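Long-range contacts in glycosyl hydrolase, family 31/fibronectin type III domain protein (PDB 4P5Y), which probably binds galactose-type sugars such as N-acetylgalactosamine through an F5/8 type C (discoidin-like) domain belonging to a family 31 glycosyl hydrolase: residues Ser24-Ile29 against Ile68-Ala73; Ala31-Asp36 against Trp52-Gln57; Ile79-Arg84 against Ala160-Tyr165. One frame throughout, in Å; residues are numbered along the deposited sequence.

Overall arrangement
The three contacts belong to one beta-sandwich of two antiparallel sheets. Interaction 1 joins strands 26-31 and 64-70 at the margin of the five-stranded sheet; interaction 3 pairs the two inner strands, 73-82 and 158-166, of the four-stranded sheet. Their centres are about 14 Å apart and they meet across the core, where L26 CD1 lies 3.4 Å from F164 CD1. Interaction 2 is formed by the chain between the segments of interaction 1, and interaction 3 follows both in sequence. The centre of interaction 2 is about 20 Å from that of interaction 1 and about 17 Å from that of interaction 3. Interactions 2 and 3 both reach the bound N-acetylgalactosamine, so strand 52-53, loops beside it and R84, just past strand 73-82, contribute to its site.

Interaction 1. Residues Ser24-Ile29 against Ile68-Ala73; sequences SKLEAI and IKLDKA
K69 N makes a short, nearly straight hydrogen bond to E27 O (2.6 Å, 169° at the hydrogen), and I68 CA adds a weak CA-H...O contact to the same E27 O at 3.4 Å. In return E27 N reaches K69 O at 2.7 Å along a more bent path (133°). This antiparallel hydrogen-bonded pair ties the outermost strand 26-31 to strand 64-70 in the five-stranded sheet of a discoidin-type beta-sandwich.

The non-hydrogen-bonded pairs L26-L70 and A28-I68 send their side chains to the inner face. I68 does most of the filling: its CG2 meets L26 CB at 3.8 Å, while a bend at chi2 (-43°) swings I68 CD1 against A28 CB, also at 3.8 Å. L26 and L70 run alongside each other, and F164 of the facing sheet packs on L26, I68 and L70.

On the other face E27 and K69 lie side by side as extended chains. I29 crosses K69 at about a right angle, its CG2 resting 3.6 Å from K69 CB, and Y140 touches both side chains.

Where the chain turns its corner, the carboxylate of D71 nestles against the methylenes of K25, but its OD1 is hydrogen-bonded to Y74 OH. The lysine tip remains too far for a salt bridge, with K25 NZ 4.1 Å from D71 OD2.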
loop_
_atom_site.group_PDB
_atom_site.type_symbol
_atom_site.label_atom_id
_atom_site.label_comp_id
_atom_site.label_asym_id
_atom_site.label_seq_id
_atom_site.Cartn_x
_atom_site.Cartn_y
_atom_site.Cartn_z
ATOM N N SER A 24 6.402 -3.563 -13.430
ATOM C CA SER A 24 6.867 -4.865 -13.898
ATOM C C SER A 24 7.896 -5.445 -12.932
ATOM O O SER A 24 8.116 -6.642 -12.906
ATOM C CB SER A 24 7.472 -4.771 -15.295
ATOM O OG SER A 24 8.681 -4.031 -15.269
ATOM N N LYS A 25 8.534 -4.590 -12.143
ATOM C CA LYS A 25 9.524 -5.059 -11.188
ATOM C C LYS A 25 8.891 -5.658 -9.941
ATOM O O LYS A 25 9.584 -6.279 -9.140
ATOM C CB LYS A 25 10.459 -3.926 -10.770
ATOM C CG LYS A 25 11.210 -3.294 -11.915
ATOM C CD LYS A 25 11.879 -4.351 -12.774
ATOM C CE LYS A 25 12.523 -3.732 -14.012
ATOM N NZ LYS A 25 13.054 -4.791 -14.932
ATOM N N LEU A 26 7.586 -5.469 -9.766
ATOM C CA LEU A 26 6.932 -5.868 -8.520
ATOM C C LEU A 26 6.035 -7.096 -8.650
ATOM O O LEU A 26 5.493 -7.380 -9.718
ATOM C CB LEU A 26 6.109 -4.709 -7.976
ATOM C CG LEU A 26 6.751 -3.333 -8.135
ATOM C CD1 LEU A 26 5.764 -2.272 -7.683
ATOM C CD2 LEU A 26 8.068 -3.250 -7.351
ATOM N N GLU A 27 5.876 -7.816 -7.546
ATOM C CA GLU A 27 4.964 -8.948 -7.485
ATOM C C GLU A 27 4.344 -9.070 -6.094
ATOM O O GLU A 27 5.053 -9.125 -5.090
ATOM C CB GLU A 27 5.694 -10.240 -7.860
ATOM C CG GLU A 27 4.833 -11.494 -7.764
ATOM C CD GLU A 27 5.644 -12.782 -7.821
ATOM O OE1 GLU A 27 6.895 -12.713 -7.879
ATOM O OE2 GLU A 27 5.021 -13.867 -7.808
ATOM N N ALA A 28 3.018 -9.104 -6.030
ATOM C CA ALA A 28 2.346 -9.301 -4.754
ATOM C C ALA A 28 2.386 -10.788 -4.408
ATOM O O ALA A 28 1.741 -11.614 -5.057
ATOM C CB ALA A 28 0.892 -8.774 -4.799
ATOM N N ILE A 29 3.158 -11.147 -3.397
ATOM C CA ILE A 29 3.282 -12.560 -3.093
ATOM C C ILE A 29 2.316 -12.964 -2.002
ATOM O O ILE A 29 2.010 -14.136 -1.845
ATOM C CB ILE A 29 4.718 -12.943 -2.679
ATOM C CG1 ILE A 29 5.170 -12.167 -1.442
ATOM C CG2 ILE A 29 5.687 -12.707 -3.840
ATOM C CD1 ILE A 29 6.554 -12.547 -1.016
ATOM N N ILE A 68 4.825 -7.185 -1.044
ATOM C CA ILE A 68 5.288 -6.981 -2.403
ATOM C C ILE A 68 6.712 -7.484 -2.530
ATOM O O ILE A 68 7.594 -7.093 -1.753
ATOM C CB ILE A 68 5.232 -5.483 -2.809
ATOM C CG1 ILE A 68 3.820 -4.925 -2.624
ATOM C CG2 ILE A 68 5.759 -5.273 -4.232
ATOM C CD1 ILE A 68 2.706 -5.858 -3.109
ATOM N N LYS A 69 6.932 -8.346 -3.509
ATOM C CA LYS A 69 8.286 -8.787 -3.841
ATOM C C LYS A 69 8.846 -8.079 -5.068
ATOM O O LYS A 69 8.189 -8.008 -6.117
ATOM C CB LYS A 69 8.319 -10.290 -4.081
ATOM C CG LYS A 69 9.576 -10.769 -4.786
ATOM C CD LYS A 69 9.570 -12.277 -4.853
ATOM C CE LYS A 69 10.804 -12.834 -5.524
ATOM N NZ LYS A 69 10.756 -14.317 -5.430
ATOM N N LEU A 70 10.077 -7.587 -4.931
ATOM C CA LEU A 70 10.786 -6.895 -6.004
ATOM C C LEU A 70 11.681 -7.901 -6.753
ATOM O O LEU A 70 12.011 -8.945 -6.215
ATOM C CB LEU A 70 11.603 -5.725 -5.427
ATOM C CG LEU A 70 10.807 -4.558 -4.818
ATOM C CD1 LEU A 70 9.805 -5.054 -3.809
ATOM C CD2 LEU A 70 11.697 -3.530 -4.169
ATOM N N ASP A 71 12.064 -7.596 -7.993
ATOM C CA ASP A 71 12.800 -8.565 -8.809
ATOM C C ASP A 71 14.248 -8.715 -8.348
ATOM O O ASP A 71 14.904 -9.712 -8.641
ATOM C CB ASP A 71 12.756 -8.189 -10.296
ATOM C CG ASP A 71 13.457 -6.876 -10.597
ATOM O OD1 ASP A 71 13.191 -5.881 -9.885
ATOM O OD2 ASP A 71 14.268 -6.833 -11.553
ATOM N N LYS A 72 14.737 -7.723 -7.626
ATOM C CA LYS A 72 16.023 -7.830 -6.950
ATOM C C LYS A 72 15.922 -7.010 -5.688
ATOM O O LYS A 72 14.868 -6.466 -5.387
ATOM C CB LYS A 72 17.166 -7.324 -7.825
ATOM C CG LYS A 72 17.036 -5.858 -8.211
ATOM C CD LYS A 72 18.170 -5.423 -9.116
ATOM C CE LYS A 72 18.002 -3.980 -9.527
ATOM N N ALA A 73 17.006 -6.906 -4.947
ATOM C CA ALA A 73 16.987 -6.077 -3.764
ATOM C C ALA A 73 17.265 -4.623 -4.136
ATOM O O ALA A 73 18.237 -4.330 -4.825
ATOM C CB ALA A 73 17.988 -6.579 -2.758
#

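Interaction 2. Residues Ala31-Asp36 against Trp52-Gln57; sequences ATSEAD and WHSAYQ. With NGA (2-acetamido-2-deoxy-beta-D-galactopyranose), chain B.
D36 and Y56 meet beside the bound sugar: Y56 OH donates to the syn lone pair of D36 OD2 at 2.5 Å, the carboxylate oxygen lying at the edge of the ring and in its plane, although the two flat groups are turned 54° apart. One face of Y56 receives N-acetylgalactosamine, whose C5 stands 3.5 Å above the ring plane, over its centre. H53 supplies the polar touch, a weak hydrogen bond from NE2 to the sugar O4 at 2.9 Å, with O3 over a face of its imidazole.

Behind this shell, H53 ND1 donates in the ring plane to S54 O at 2.8 Å, which fixes the imidazole's rotation. A35 CB touches both S54 O and Y56 CE2, 3.6 Å from the latter. Farther out, A35 N bonds to H53 O, S33 OG takes A55 N at 2.8 Å, and W52 NE1 points in its ring plane to S33 O at 3.0 Å, so three more hydrogen bonds tie residues 31-36 to strand 52-53 and the residues after it.

N89 and Y156 supply further hydrogen bonds to the sugar. An aromatic face against C4, C5 and C6, with a weak donor, H53 NE2, at the axial O4, is consistent with recognition of galactose-configured sugars.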
loop_
_atom_site.group_PDB
_atom_site.type_symbol
_atom_site.label_atom_id
_atom_site.label_comp_id
_atom_site.label_asym_id
_atom_site.label_seq_id
_atom_site.Cartn_x
_atom_site.Cartn_y
_atom_site.Cartn_z
ATOM N N ALA A 31 -1.177 -11.492 0.717
ATOM C CA ALA A 31 -2.061 -10.539 1.373
ATOM C C ALA A 31 -2.903 -11.291 2.392
ATOM O O ALA A 31 -3.262 -12.442 2.141
ATOM C CB ALA A 31 -2.926 -9.848 0.382
ATOM N N THR A 32 -3.203 -10.658 3.532
ATOM C CA THR A 32 -4.009 -11.291 4.578
ATOM C C THR A 32 -5.286 -11.905 4.010
ATOM O O THR A 32 -5.582 -13.061 4.246
ATOM C CB THR A 32 -4.417 -10.299 5.705
ATOM O OG1 THR A 32 -3.264 -9.630 6.220
ATOM C CG2 THR A 32 -5.079 -11.027 6.828
ATOM N N SER A 33 -6.047 -11.118 3.263
ATOM C CA SER A 33 -7.221 -11.645 2.585
ATOM C C SER A 33 -7.500 -10.878 1.281
ATOM O O SER A 33 -6.876 -9.854 0.990
ATOM C CB SER A 33 -8.434 -11.616 3.527
ATOM O OG SER A 33 -8.760 -10.294 3.931
ATOM N N GLU A 34 -8.419 -11.407 0.483
ATOM C CA GLU A 34 -8.775 -10.810 -0.794
ATOM C C GLU A 34 -10.248 -11.009 -0.941
ATOM O O GLU A 34 -10.761 -12.030 -0.521
ATOM C CB GLU A 34 -8.045 -11.465 -1.968
ATOM C CG GLU A 34 -6.539 -11.583 -1.832
ATOM C CD GLU A 34 -5.914 -12.346 -2.990
ATOM O OE1 GLU A 34 -5.761 -13.589 -2.890
ATOM O OE2 GLU A 34 -5.571 -11.705 -4.005
ATOM N N ALA A 35 -10.938 -10.048 -1.532
ATOM C CA ALA A 35 -12.375 -10.161 -1.671
ATOM C C ALA A 35 -12.752 -10.009 -3.127
ATOM O O ALA A 35 -12.024 -9.367 -3.904
ATOM C CB ALA A 35 -13.083 -9.117 -0.826
ATOM N N ASP A 36 -13.886 -10.603 -3.494
ATOM C CA ASP A 36 -14.443 -10.394 -4.821
ATOM C C ASP A 36 -13.394 -10.704 -5.889
ATOM O O ASP A 36 -12.766 -11.754 -5.854
ATOM C CB ASP A 36 -14.955 -8.958 -4.936
ATOM C CG ASP A 36 -16.008 -8.642 -3.887
ATOM O OD1 ASP A 36 -16.878 -9.514 -3.671
ATOM O OD2 ASP A 36 -15.963 -7.553 -3.270
ATOM N N TRP A 52 -6.592 -3.928 -5.018
ATOM C CA TRP A 52 -6.659 -4.973 -4.015
ATOM C C TRP A 52 -7.642 -4.558 -2.930
ATOM O O TRP A 52 -7.607 -3.433 -2.451
ATOM C CB TRP A 52 -5.292 -5.227 -3.399
ATOM C CG TRP A 52 -5.360 -6.040 -2.155
ATOM C CD1 TRP A 52 -5.833 -7.316 -2.035
ATOM C CD2 TRP A 52 -4.914 -5.653 -0.851
ATOM N NE1 TRP A 52 -5.715 -7.744 -0.736
ATOM C CE2 TRP A 52 -5.153 -6.741 0.011
ATOM C CE3 TRP A 52 -4.328 -4.497 -0.330
ATOM C CZ2 TRP A 52 -4.836 -6.702 1.373
ATOM C CZ3 TRP A 52 -4.020 -4.458 1.028
ATOM C CH2 TRP A 52 -4.276 -5.554 1.859
ATOM N N HIS A 53 -8.526 -5.465 -2.558
ATOM C CA HIS A 53 -9.474 -5.228 -1.475
ATOM C C HIS A 53 -9.394 -6.457 -0.585
ATOM O O HIS A 53 -9.268 -7.577 -1.092
ATOM C CB HIS A 53 -10.890 -5.013 -2.023
ATOM C CG HIS A 53 -11.826 -4.329 -1.074
ATOM N ND1 HIS A 53 -12.202 -4.879 0.132
ATOM C CD2 HIS A 53 -12.487 -3.152 -1.170
ATOM C CE1 HIS A 53 -13.043 -4.065 0.743
ATOM N NE2 HIS A 53 -13.231 -3.008 -0.024
ATOM N N SER A 54 -9.429 -6.258 0.728
ATOM C CA SER A 54 -9.377 -7.381 1.663
ATOM C C SER A 54 -10.792 -7.858 1.982
ATOM O O SER A 54 -11.777 -7.192 1.638
ATOM C CB SER A 54 -8.630 -6.997 2.940
ATOM O OG SER A 54 -9.304 -5.949 3.620
ATOM N N ALA A 55 -10.900 -9.013 2.631
ATOM C CA ALA A 55 -12.212 -9.605 2.883
ATOM C C ALA A 55 -13.025 -8.736 3.841
ATOM O O ALA A 55 -12.469 -8.006 4.669
ATOM C CB ALA A 55 -12.070 -11.022 3.430
ATOM N N TYR A 56 -14.346 -8.802 3.715
ATOM C CA TYR A 56 -15.222 -8.045 4.598
ATOM C C TYR A 56 -16.374 -8.902 5.084
ATOM O O TYR A 56 -17.498 -8.428 5.228
ATOM C CB TYR A 56 -15.746 -6.783 3.896
ATOM C CG TYR A 56 -16.270 -7.011 2.491
ATOM C CD1 TYR A 56 -17.598 -7.364 2.265
ATOM C CD2 TYR A 56 -15.443 -6.865 1.399
ATOM C CE1 TYR A 56 -18.076 -7.569 0.989
ATOM C CE2 TYR A 56 -15.910 -7.065 0.120
ATOM C CZ TYR A 56 -17.226 -7.419 -0.089
ATOM O OH TYR A 56 -17.676 -7.617 -1.383
ATOM N N GLN A 57 -16.091 -10.171 5.345
ATOM C CA GLN A 57 -17.066 -11.031 6.005
ATOM C C GLN A 57 -17.190 -10.628 7.480
ATOM O O GLN A 57 -16.519 -9.693 7.929
ATOM C CB GLN A 57 -16.671 -12.498 5.863
ATOM C CG GLN A 57 -16.460 -12.951 4.412
ATOM C CD GLN A 57 -17.571 -12.488 3.476
ATOM O OE1 GLN A 57 -18.743 -12.474 3.843
ATOM N NE2 GLN A 57 -17.198 -12.102 2.256
HETATM C C1 NGA B . -19.039 -3.128 -1.560
HETATM C C2 NGA B . -17.778 -2.934 -2.400
HETATM C C3 NGA B . -16.684 -3.874 -1.897
HETATM C C4 NGA B . -16.501 -3.691 -0.395
HETATM C C5 NGA B . -17.840 -3.900 0.295
HETATM C C6 NGA B . -17.745 -3.800 1.816
HETATM C C7 NGA B . -18.187 -2.111 -4.677
HETATM C C8 NGA B . -18.541 -2.485 -6.089
HETATM N N2 NGA B . -18.025 -3.130 -3.825
HETATM O O1 NGA B . -20.017 -2.177 -1.913
HETATM O O3 NGA B . -15.470 -3.657 -2.590
HETATM O O4 NGA B . -16.038 -2.386 -0.126
HETATM O O5 NGA B . -18.728 -2.932 -0.199
HETATM O O6 NGA B . -18.791 -2.991 2.317
HETATM O O7 NGA B . -18.073 -0.918 -4.365
#

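Interaction 3. Residues Ile79-Arg84 against Ala160-Tyr165; sequences IDYLPR and AELVFY. With CA (calcium ion), chain C; NGA (2-acetamido-2-deoxy-beta-D-galactopyranose), chain B.
D80 reaches across to Y165 from the middle of an antiparallel pair of strands. Its CB lies against V163 CB at 3.9 Å; with CG anti to the carbonyl carbon (chi1 -65°), the carboxylate swings to the edge of the Y165 ring. OD1 passes Y165 CE1 at 3.6 Å and is bonded to Q78 NE2. OD2 takes the hydrogen bond of Y165 OH at 2.7 Å, the hydroxyl coming from above the carboxylate plane (48° out of it). In the backbone, V163 N donates to D80 O.

On the reverse face, I79 CG2 sits over the F164 ring, 4.2 Å from its centroid, in a CH-pi contact, and the edge of Y81 meets L162 CD2. At the far end A160 and E161 both face L82 in a classic beta bulge: L82 O accepts A160 N at 2.8 Å and E161 N at 3.3 Å. At this bulge A160 O binds the calcium ion, 2.4 Å away, whose ligands also include N42, D45, D47 and T50. R84, extended from CG to NE, sends its NH2 to O3 of N-acetylgalactosamine at 3.1 Å.

Strand 73-82 lies between strands 158-166 and 129-138, with I79 packed on L141 and F143, and F164 on L141, of the opposing sheet.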
loop_
_atom_site.group_PDB
_atom_site.type_symbol
_atom_site.label_atom_id
_atom_site.label_comp_id
_atom_site.label_asym_id
_atom_site.label_seq_id
_atom_site.Cartn_x
_atom_site.Cartn_y
_atom_site.Cartn_z
ATOM N N ILE A 79 7.408 4.934 -0.999
ATOM C CA ILE A 79 6.357 4.352 -1.820
ATOM C C ILE A 79 5.206 5.343 -1.871
ATOM O O ILE A 79 5.041 6.150 -0.952
ATOM C CB ILE A 79 5.868 2.991 -1.286
ATOM C CG1 ILE A 79 5.053 3.164 -0.000
ATOM C CG2 ILE A 79 7.034 2.046 -1.056
ATOM C CD1 ILE A 79 4.406 1.874 0.476
ATOM N N ASP A 80 4.438 5.320 -2.957
ATOM C CA ASP A 80 3.206 6.094 -3.036
ATOM C C ASP A 80 2.009 5.175 -2.906
ATOM O O ASP A 80 1.950 4.091 -3.501
ATOM C CB ASP A 80 3.092 6.870 -4.345
ATOM C CG ASP A 80 4.154 7.922 -4.485
ATOM O OD1 ASP A 80 4.867 8.156 -3.491
ATOM O OD2 ASP A 80 4.275 8.523 -5.577
ATOM N N TYR A 81 1.050 5.631 -2.122
ATOM C CA TYR A 81 -0.188 4.926 -1.940
ATOM C C TYR A 81 -1.288 5.610 -2.739
ATOM O O TYR A 81 -1.609 6.782 -2.503
ATOM C CB TYR A 81 -0.551 4.866 -0.455
ATOM C CG TYR A 81 -1.956 4.379 -0.211
ATOM C CD1 TYR A 81 -2.252 3.030 -0.224
ATOM C CD2 TYR A 81 -2.994 5.276 0.023
ATOM C CE1 TYR A 81 -3.527 2.579 -0.004
ATOM C CE2 TYR A 81 -4.286 4.830 0.251
ATOM C CZ TYR A 81 -4.541 3.476 0.233
ATOM O OH TYR A 81 -5.813 3.013 0.447
ATOM N N LEU A 82 -1.857 4.875 -3.687
ATOM C CA LEU A 82 -2.943 5.399 -4.500
ATOM C C LEU A 82 -4.272 4.814 -4.079
ATOM O O LEU A 82 -4.544 3.628 -4.317
ATOM C CB LEU A 82 -2.710 5.109 -5.971
ATOM C CG LEU A 82 -3.774 5.700 -6.886
ATOM C CD1 LEU A 82 -3.785 7.230 -6.814
ATOM C CD2 LEU A 82 -3.523 5.216 -8.294
ATOM N N PRO A 83 -5.112 5.646 -3.455
ATOM C CA PRO A 83 -6.388 5.134 -2.962
ATOM C C PRO A 83 -7.330 4.733 -4.099
ATOM O O PRO A 83 -7.231 5.235 -5.225
ATOM C CB PRO A 83 -6.956 6.312 -2.152
ATOM C CG PRO A 83 -6.248 7.518 -2.629
ATOM C CD PRO A 83 -4.933 7.088 -3.202
ATOM N N ARG A 84 -8.222 3.798 -3.790
ATOM C CA ARG A 84 -9.311 3.418 -4.676
ATOM C C ARG A 84 -9.976 4.661 -5.260
ATOM O O ARG A 84 -10.428 5.531 -4.523
ATOM C CB ARG A 84 -10.327 2.588 -3.914
ATOM C CG ARG A 84 -11.399 1.948 -4.761
ATOM C CD ARG A 84 -12.465 1.387 -3.844
ATOM N NE ARG A 84 -13.318 0.404 -4.501
ATOM C CZ ARG A 84 -14.087 -0.457 -3.840
ATOM N NH1 ARG A 84 -14.098 -0.450 -2.513
ATOM N NH2 ARG A 84 -14.834 -1.322 -4.503
ATOM N N ALA A 160 -5.272 0.941 -4.688
ATOM C CA ALA A 160 -5.288 0.931 -6.143
ATOM C C ALA A 160 -3.872 0.701 -6.655
ATOM O O ALA A 160 -3.661 -0.083 -7.567
ATOM C CB ALA A 160 -5.876 2.242 -6.696
ATOM N N GLU A 161 -2.903 1.378 -6.053
ATOM C CA GLU A 161 -1.510 1.204 -6.433
ATOM C C GLU A 161 -0.549 1.391 -5.277
ATOM O O GLU A 161 -0.777 2.182 -4.359
ATOM C CB GLU A 161 -1.105 2.188 -7.524
ATOM C CG GLU A 161 -1.501 1.834 -8.934
ATOM C CD GLU A 161 -0.650 2.598 -9.959
ATOM O OE1 GLU A 161 -1.045 3.711 -10.382
ATOM O OE2 GLU A 161 0.434 2.093 -10.325
ATOM N N LEU A 162 0.551 0.659 -5.351
ATOM C CA LEU A 162 1.736 0.993 -4.585
ATOM C C LEU A 162 2.863 1.243 -5.572
ATOM O O LEU A 162 3.246 0.347 -6.332
ATOM C CB LEU A 162 2.112 -0.119 -3.606
ATOM C CG LEU A 162 1.028 -0.436 -2.597
ATOM C CD1 LEU A 162 1.381 -1.697 -1.848
ATOM C CD2 LEU A 162 0.848 0.754 -1.658
ATOM N N VAL A 163 3.384 2.465 -5.554
ATOM C CA VAL A 163 4.531 2.848 -6.374
ATOM C C VAL A 163 5.823 2.839 -5.542
ATOM O O VAL A 163 5.880 3.462 -4.502
ATOM C CB VAL A 163 4.283 4.239 -6.997
ATOM C CG1 VAL A 163 5.480 4.711 -7.817
ATOM C CG2 VAL A 163 3.000 4.210 -7.843
ATOM N N PHE A 164 6.843 2.113 -5.983
ATOM C CA PHE A 164 8.106 1.998 -5.239
ATOM C C PHE A 164 9.173 2.893 -5.843
ATOM O O PHE A 164 9.235 3.034 -7.060
ATOM C CB PHE A 164 8.619 0.542 -5.232
ATOM C CG PHE A 164 7.787 -0.400 -4.410
ATOM C CD1 PHE A 164 6.483 -0.690 -4.771
ATOM C CD2 PHE A 164 8.311 -0.997 -3.271
ATOM C CE1 PHE A 164 5.699 -1.544 -4.006
ATOM C CE2 PHE A 164 7.538 -1.855 -2.501
ATOM C CZ PHE A 164 6.227 -2.132 -2.875
ATOM N N TYR A 165 10.023 3.479 -5.005
ATOM C CA TYR A 165 11.195 4.226 -5.486
ATOM C C TYR A 165 12.488 3.698 -4.860
ATOM O O TYR A 165 12.549 3.500 -3.652
ATOM C CB TYR A 165 11.070 5.722 -5.172
ATOM C CG TYR A 165 9.839 6.417 -5.704
ATOM C CD1 TYR A 165 8.598 6.220 -5.119
ATOM C CD2 TYR A 165 9.922 7.291 -6.775
ATOM C CE1 TYR A 165 7.469 6.863 -5.597
ATOM C CE2 TYR A 165 8.794 7.941 -7.265
ATOM C CZ TYR A 165 7.571 7.727 -6.666
ATOM O OH TYR A 165 6.448 8.382 -7.136
HETATM CA CA CA C . -4.096 -1.402 -9.552
HETATM C C1 NGA B . -19.039 -3.128 -1.560
HETATM C C2 NGA B . -17.778 -2.934 -2.400
HETATM C C3 NGA B . -16.684 -3.874 -1.897
HETATM C C4 NGA B . -16.501 -3.691 -0.395
HETATM C C5 NGA B . -17.840 -3.900 0.295
HETATM C C6 NGA B . -17.745 -3.800 1.816
HETATM C C7 NGA B . -18.187 -2.111 -4.677
HETATM C C8 NGA B . -18.541 -2.485 -6.089
HETATM N N2 NGA B . -18.025 -3.130 -3.825
HETATM O O1 NGA B . -20.017 -2.177 -1.913
HETATM O O3 NGA B . -15.470 -3.657 -2.590
HETATM O O4 NGA B . -16.038 -2.386 -0.126
HETATM O O5 NGA B . -18.728 -2.932 -0.199
HETATM O O6 NGA B . -18.791 -2.991 2.317
HETATM O O7 NGA B . -18.073 -0.918 -4.365
#